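Local coordinates for alpha-L-arabinosidase (Xanthomonas axonopodis pv. citri, PDB 6D25), which probably releases L-arabinofuranosyl side groups from arabinoxylans, including those on internally di-substituted xylose units, as a trimeric glycoside hydrolase of family GH51, at residues A85-A90 against E144-Q149; H137-F142 against T148-A153. All coordinates share one frame; numbering follows the deposited sequence.

Contact 1 of 2, residues A85-A90 against E144-Q149; sequences ALKAIA and ELLGTQ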
loop_
_atom_site.group_PDB
_atom_site.type_symbol
_atom_site.label_atom_id
_atom_site.label_comp_id
_atom_site.label_asym_id
_atom_site.label_seq_id
_atom_site.Cartn_x
_atom_site.Cartn_y
_atom_site.Cartn_z
ATOM N N ALA A 85 -2.532 21.630 36.405
ATOM C CA ALA A 85 -2.065 22.754 35.601
ATOM C C ALA A 85 -2.758 22.781 34.226
ATOM O O ALA A 85 -3.119 23.839 33.712
ATOM C CB ALA A 85 -0.572 22.691 35.482
ATOM N N LEU A 86 -2.952 21.624 33.617
ATOM C CA LEU A 86 -3.579 21.589 32.306
ATOM C C LEU A 86 -5.082 21.879 32.427
ATOM O O LEU A 86 -5.660 22.570 31.570
ATOM C CB LEU A 86 -3.330 20.230 31.644
ATOM C CG LEU A 86 -1.859 19.955 31.303
ATOM C CD1 LEU A 86 -1.708 18.541 30.800
ATOM C CD2 LEU A 86 -1.341 20.953 30.260
ATOM N N LYS A 87 -5.721 21.381 33.482
ATOM C CA LYS A 87 -7.134 21.733 33.702
ATOM C C LYS A 87 -7.284 23.256 33.841
ATOM O O LYS A 87 -8.270 23.810 33.356
ATOM C CB LYS A 87 -7.691 21.036 34.946
ATOM C CG LYS A 87 -7.958 19.562 34.719
ATOM C CD LYS A 87 -8.507 18.856 35.931
ATOM C CE LYS A 87 -9.978 19.170 36.111
ATOM N NZ LYS A 87 -10.537 18.325 37.177
ATOM N N ALA A 88 -6.329 23.908 34.496
ATOM C CA ALA A 88 -6.473 25.338 34.783
ATOM C C ALA A 88 -6.404 26.168 33.487
ATOM O O ALA A 88 -6.898 27.287 33.495
ATOM C CB ALA A 88 -5.415 25.805 35.770
ATOM N N ILE A 89 -5.836 25.660 32.398
ATOM C CA ILE A 89 -5.852 26.439 31.130
ATOM C C ILE A 89 -6.915 25.894 30.157
ATOM O O ILE A 89 -6.973 26.354 28.990
ATOM C CB ILE A 89 -4.456 26.522 30.487
ATOM C CG1 ILE A 89 -3.855 25.161 30.189
ATOM C CG2 ILE A 89 -3.538 27.367 31.329
ATOM C CD1 ILE A 89 -2.661 25.197 29.242
ATOM N N ALA A 90 -7.758 24.970 30.619
ATOM C CA ALA A 90 -8.883 24.419 29.839
ATOM C C ALA A 90 -8.405 23.914 28.460
ATOM O O ALA A 90 -8.859 24.347 27.406
ATOM C CB ALA A 90 -10.001 25.452 29.713
ATOM N N GLU A 144 -10.433 12.215 29.479
ATOM C CA GLU A 144 -11.658 12.369 30.260
ATOM C C GLU A 144 -11.354 13.028 31.607
ATOM O O GLU A 144 -12.142 13.855 32.048
ATOM C CB GLU A 144 -12.388 11.040 30.445
ATOM C CG GLU A 144 -13.019 10.578 29.150
ATOM C CD GLU A 144 -14.121 9.564 29.259
ATOM O OE1 GLU A 144 -14.315 9.005 30.397
ATOM O OE2 GLU A 144 -14.758 9.287 28.214
ATOM N N LEU A 145 -10.218 12.691 32.230
ATOM C CA LEU A 145 -9.866 13.303 33.502
ATOM C C LEU A 145 -9.690 14.819 33.323
ATOM O O LEU A 145 -10.050 15.573 34.195
ATOM C CB LEU A 145 -8.576 12.665 34.035
ATOM C CG LEU A 145 -8.128 13.104 35.436
ATOM C CD1 LEU A 145 -9.144 12.726 36.507
ATOM C CD2 LEU A 145 -6.799 12.473 35.794
ATOM N N LEU A 146 -9.102 15.254 32.202
ATOM C CA LEU A 146 -8.913 16.679 31.936
ATOM C C LEU A 146 -10.203 17.342 31.461
ATOM O O LEU A 146 -10.226 18.557 31.411
ATOM C CB LEU A 146 -7.873 16.913 30.840
ATOM C CG LEU A 146 -6.415 16.540 31.165
ATOM C CD1 LEU A 146 -5.479 17.001 30.070
ATOM C CD2 LEU A 146 -5.933 17.074 32.464
ATOM N N GLY A 147 -11.193 16.581 30.998
ATOM C CA GLY A 147 -12.364 17.148 30.329
ATOM C C GLY A 147 -12.012 17.678 28.943
ATOM O O GLY A 147 -12.669 18.611 28.468
ATOM N N THR A 148 -11.019 17.091 28.270
ATOM C CA THR A 148 -10.550 17.552 26.936
ATOM C C THR A 148 -10.943 16.539 25.849
ATOM O O THR A 148 -11.383 15.406 26.150
ATOM C CB THR A 148 -9.034 17.809 26.956
ATOM O OG1 THR A 148 -8.727 18.655 25.845
ATOM C CG2 THR A 148 -8.205 16.538 26.856
ATOM N N GLN A 149 -10.810 16.956 24.596
ATOM C CA GLN A 149 -11.124 16.095 23.455
ATOM C C GLN A 149 -9.867 15.352 22.992
ATOM O O GLN A 149 -8.764 15.903 23.011
ATOM C CB GLN A 149 -11.730 16.917 22.319
ATOM C CG GLN A 149 -13.142 17.422 22.622
ATOM C CD GLN A 149 -13.699 18.183 21.435
ATOM O OE1 GLN A 149 -13.019 19.005 20.818
ATOM N NE2 GLN A 149 -14.909 17.850 21.030
HETATM O O HOH W 1 -10.429 15.954 36.738
#

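Contact 2 of 2, residues H137-F142 against T148-A153; sequences HEFMDF and TQAYIA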
loop_
_atom_site.group_PDB
_atom_site.type_symbol
_atom_site.label_atom_id
_atom_site.label_comp_id
_atom_site.label_asym_id
_atom_site.label_seq_id
_atom_site.Cartn_x
_atom_site.Cartn_y
_atom_site.Cartn_z
ATOM N N HIS A 137 -5.966 3.123 26.457
ATOM C CA HIS A 137 -6.807 3.361 27.606
ATOM C C HIS A 137 -6.230 4.495 28.459
ATOM O O HIS A 137 -6.996 5.320 29.000
ATOM C CB HIS A 137 -6.973 2.100 28.460
ATOM C CG HIS A 137 -7.873 1.097 27.839
ATOM N ND1 HIS A 137 -9.043 0.703 28.419
ATOM C CD2 HIS A 137 -7.754 0.399 26.688
ATOM C CE1 HIS A 137 -9.608 -0.206 27.667
ATOM N NE2 HIS A 137 -8.871 -0.407 26.579
ATOM N N GLU A 138 -4.899 4.513 28.604
ATOM C CA GLU A 138 -4.315 5.479 29.498
ATOM C C GLU A 138 -4.485 6.875 28.896
ATOM O O GLU A 138 -4.821 7.822 29.628
ATOM C CB GLU A 138 -2.841 5.127 29.774
ATOM C CG GLU A 138 -2.679 3.825 30.541
ATOM C CD GLU A 138 -2.860 2.527 29.759
ATOM O OE1 GLU A 138 -2.773 2.542 28.499
ATOM O OE2 GLU A 138 -3.071 1.508 30.416
ATOM N N PHE A 139 -4.261 7.015 27.569
ATOM C CA PHE A 139 -4.459 8.321 26.953
ATOM C C PHE A 139 -5.947 8.724 26.996
ATOM O O PHE A 139 -6.290 9.885 27.383
ATOM C CB PHE A 139 -3.946 8.368 25.518
ATOM C CG PHE A 139 -4.284 9.654 24.833
ATOM C CD1 PHE A 139 -3.659 10.840 25.201
ATOM C CD2 PHE A 139 -5.290 9.716 23.889
ATOM C CE1 PHE A 139 -3.998 12.040 24.604
ATOM C CE2 PHE A 139 -5.619 10.927 23.285
ATOM C CZ PHE A 139 -4.966 12.078 23.656
ATOM N N MET A 140 -6.836 7.826 26.597
ATOM C CA MET A 140 -8.229 8.243 26.479
ATOM C C MET A 140 -8.816 8.577 27.855
ATOM O O MET A 140 -9.586 9.562 27.988
ATOM C CB MET A 140 -9.072 7.180 25.764
ATOM C CG MET A 140 -8.701 7.008 24.314
ATOM S SD MET A 140 -8.812 8.542 23.329
ATOM C CE MET A 140 -10.590 8.690 23.279
ATOM N N ASP A 141 -8.477 7.811 28.877
ATOM C CA ASP A 141 -8.968 8.103 30.222
ATOM C C ASP A 141 -8.314 9.393 30.743
ATOM O O ASP A 141 -8.932 10.120 31.521
ATOM C CB ASP A 141 -8.745 6.921 31.169
ATOM C CG ASP A 141 -9.631 5.718 30.883
ATOM O OD1 ASP A 141 -10.684 5.883 30.205
ATOM O OD2 ASP A 141 -9.238 4.619 31.320
ATOM N N PHE A 142 -7.117 9.697 30.321
ATOM C CA PHE A 142 -6.475 10.997 30.659
ATOM C C PHE A 142 -7.280 12.153 30.043
ATOM O O PHE A 142 -7.528 13.160 30.751
ATOM C CB PHE A 142 -5.029 11.019 30.163
ATOM C CG PHE A 142 -4.261 12.290 30.415
ATOM C CD1 PHE A 142 -3.879 12.620 31.697
ATOM C CD2 PHE A 142 -3.887 13.122 29.370
ATOM C CE1 PHE A 142 -3.120 13.749 31.943
ATOM C CE2 PHE A 142 -3.091 14.244 29.619
ATOM C CZ PHE A 142 -2.744 14.566 30.902
ATOM N N THR A 148 -11.019 17.091 28.270
ATOM C CA THR A 148 -10.550 17.552 26.936
ATOM C C THR A 148 -10.943 16.539 25.849
ATOM O O THR A 148 -11.383 15.406 26.150
ATOM C CB THR A 148 -9.034 17.809 26.956
ATOM O OG1 THR A 148 -8.727 18.655 25.845
ATOM C CG2 THR A 148 -8.205 16.538 26.856
ATOM N N GLN A 149 -10.810 16.956 24.596
ATOM C CA GLN A 149 -11.124 16.095 23.455
ATOM C C GLN A 149 -9.867 15.352 22.992
ATOM O O GLN A 149 -8.764 15.903 23.011
ATOM C CB GLN A 149 -11.730 16.917 22.319
ATOM C CG GLN A 149 -13.142 17.422 22.622
ATOM C CD GLN A 149 -13.699 18.183 21.435
ATOM O OE1 GLN A 149 -13.019 19.005 20.818
ATOM N NE2 GLN A 149 -14.909 17.850 21.030
ATOM N N ALA A 150 -10.048 14.122 22.515
ATOM C CA ALA A 150 -8.975 13.321 21.942
ATOM C C ALA A 150 -8.862 13.638 20.445
ATOM O O ALA A 150 -9.865 13.593 19.713
ATOM C CB ALA A 150 -9.292 11.854 22.129
ATOM N N TYR A 151 -7.649 13.931 19.991
ATOM C CA TYR A 151 -7.301 14.017 18.613
ATOM C C TYR A 151 -6.308 12.874 18.338
ATOM O O TYR A 151 -5.132 12.965 18.692
ATOM C CB TYR A 151 -6.769 15.423 18.339
ATOM C CG TYR A 151 -6.225 15.708 16.956
ATOM C CD1 TYR A 151 -6.256 14.786 15.930
ATOM C CD2 TYR A 151 -5.713 16.969 16.686
ATOM C CE1 TYR A 151 -5.756 15.110 14.678
ATOM C CE2 TYR A 151 -5.214 17.303 15.430
ATOM C CZ TYR A 151 -5.231 16.371 14.420
ATOM O OH TYR A 151 -4.715 16.684 13.200
ATOM N N ILE A 152 -6.788 11.781 17.762
ATOM C CA ILE A 152 -5.995 10.569 17.602
ATOM C C ILE A 152 -5.261 10.642 16.274
ATOM O O ILE A 152 -5.895 10.897 15.268
ATOM C CB ILE A 152 -6.897 9.319 17.653
ATOM C CG1 ILE A 152 -7.556 9.161 19.018
ATOM C CG2 ILE A 152 -6.118 8.056 17.244
ATOM C CD1 ILE A 152 -6.578 8.877 20.128
ATOM N N ALA A 153 -3.967 10.349 16.277
ATOM C CA ALA A 153 -3.126 10.312 15.065
ATOM C C ALA A 153 -2.953 8.857 14.636
ATOM O O ALA A 153 -2.316 8.073 15.340
ATOM C CB ALA A 153 -1.800 10.975 15.306
#

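Contact 1 of 2, residues A85-A90 against E144-Q149
The C-terminal turns of helices 80-88 and 136-146 come together with Lys87 CA and Leu146 CA 5.6 Å apart, and no direct hydrogen bond links the two segments. Leu146 is the apolar centre of the contact. Its CG lies anti to the carbonyl carbon (chi1 -67°), and from there the two methyls fork toward the neighbouring helix: CD1 reaches Leu86 CD1 at 4.1 Å, while CD2 lies 3.9 Å from Lys87 CG. Leu86 CB faces both methyls of the fork. Lys87 gives the aliphatic root of its chain to this packing, and its charged end lies farther out. A bend at chi3 (77°) leads the outer part of the chain past the carbonyl of Leu145, with CD 4.0 Å from Leu145 O. A water is placed between Lys87 NZ and Leu145 O, donating to the carbonyl at 2.6 Å; its 2.4 Å separation from NZ is too short to be trusted in detail, so the bridge is plausible but doubtful. The C-terminal helix end would be expected to suit a positive charge here. Gly147, with positive phi, ends that helix in a Schellman motif. The contact is helix-to-helix packing between two successive helices around the parallel-stranded (beta/alpha)8 barrel: Leu86 also packs on Val91 and Met374 in loops, Leu146 rests on Ile94 of strand 93-96, and Ile89 leans on helix 393-400.

Contact 2 of 2, residues H137-F142 against T148-A153
Phe139 and Met140 of helix 136-146 pack over Ala150 and Ile152 of strand 149-154, a helix-to-strand layer of the parallel-stranded (beta/alpha)8 barrel that carries the catalytic site in GH51 enzymes. The helix passes through a two-residue turn into the strand, and the two short segments run roughly antiparallel, at 144°, with their axes 8.8 Å apart at the closest approach. At the start of the helical segment, His137 and Glu138 turn to other partners: the imidazole meets Trp192 edge-to-face and bonds through NE2 to Tyr170 OH, and the carboxylate forms salt bridges with Arg117 and Arg133. Phe139 is the first to reach the strand. With CG anti to the backbone N (chi1 174°), its ring extends from the helix toward the sheet, and its CE2 corner rests against two strand side chains, 4.0 Å from Ala150 CB and 3.9 Å from Ile152 CD1. Both methyls approach the ring obliquely, and the ring also stacks with Trp96 of strand 93-96. Met140 follows, its chain folded at chi2 and chi3 so that the thioether curls toward the same two residues. Asp141 then hydrogen-bonds through OD1 to Trp192 NE1. The strand answers with alternate residues: Ala150 and Ile152 meet the helix, whereas the CB of Tyr151 between them points away from it. All four contacting residues are buried, and the packing is wholly apolar. The small side chain of Ala150 receives the end of Met140, its CB lying 3.6 Å from both SD and CE, while Met140 SD is 3.9 Å from Ile152 CD1.

How the contacts relate
Following the chain, helix 80-88 comes first and passes through 89-92 into strand 93-96; helix 136-146 then leads into strand 149-154. Contact 1 closes the long loop, with 53 residues between its segments, by joining the ends of the two helices. Contact 2 closes a short one, five residues between its segments, folding helix 136-146 back on the strand that follows it. Four of those five residues belong to segment 144-149; the two pairings cross, and their second segments share Thr148 and Gln149. They touch directly where Leu86 CD1 meets Phe142 CZ at 4.1 Å. Contact 1 joins helix 80-88 to helix 136-146, and contact 2 joins the latter to strand 149-154.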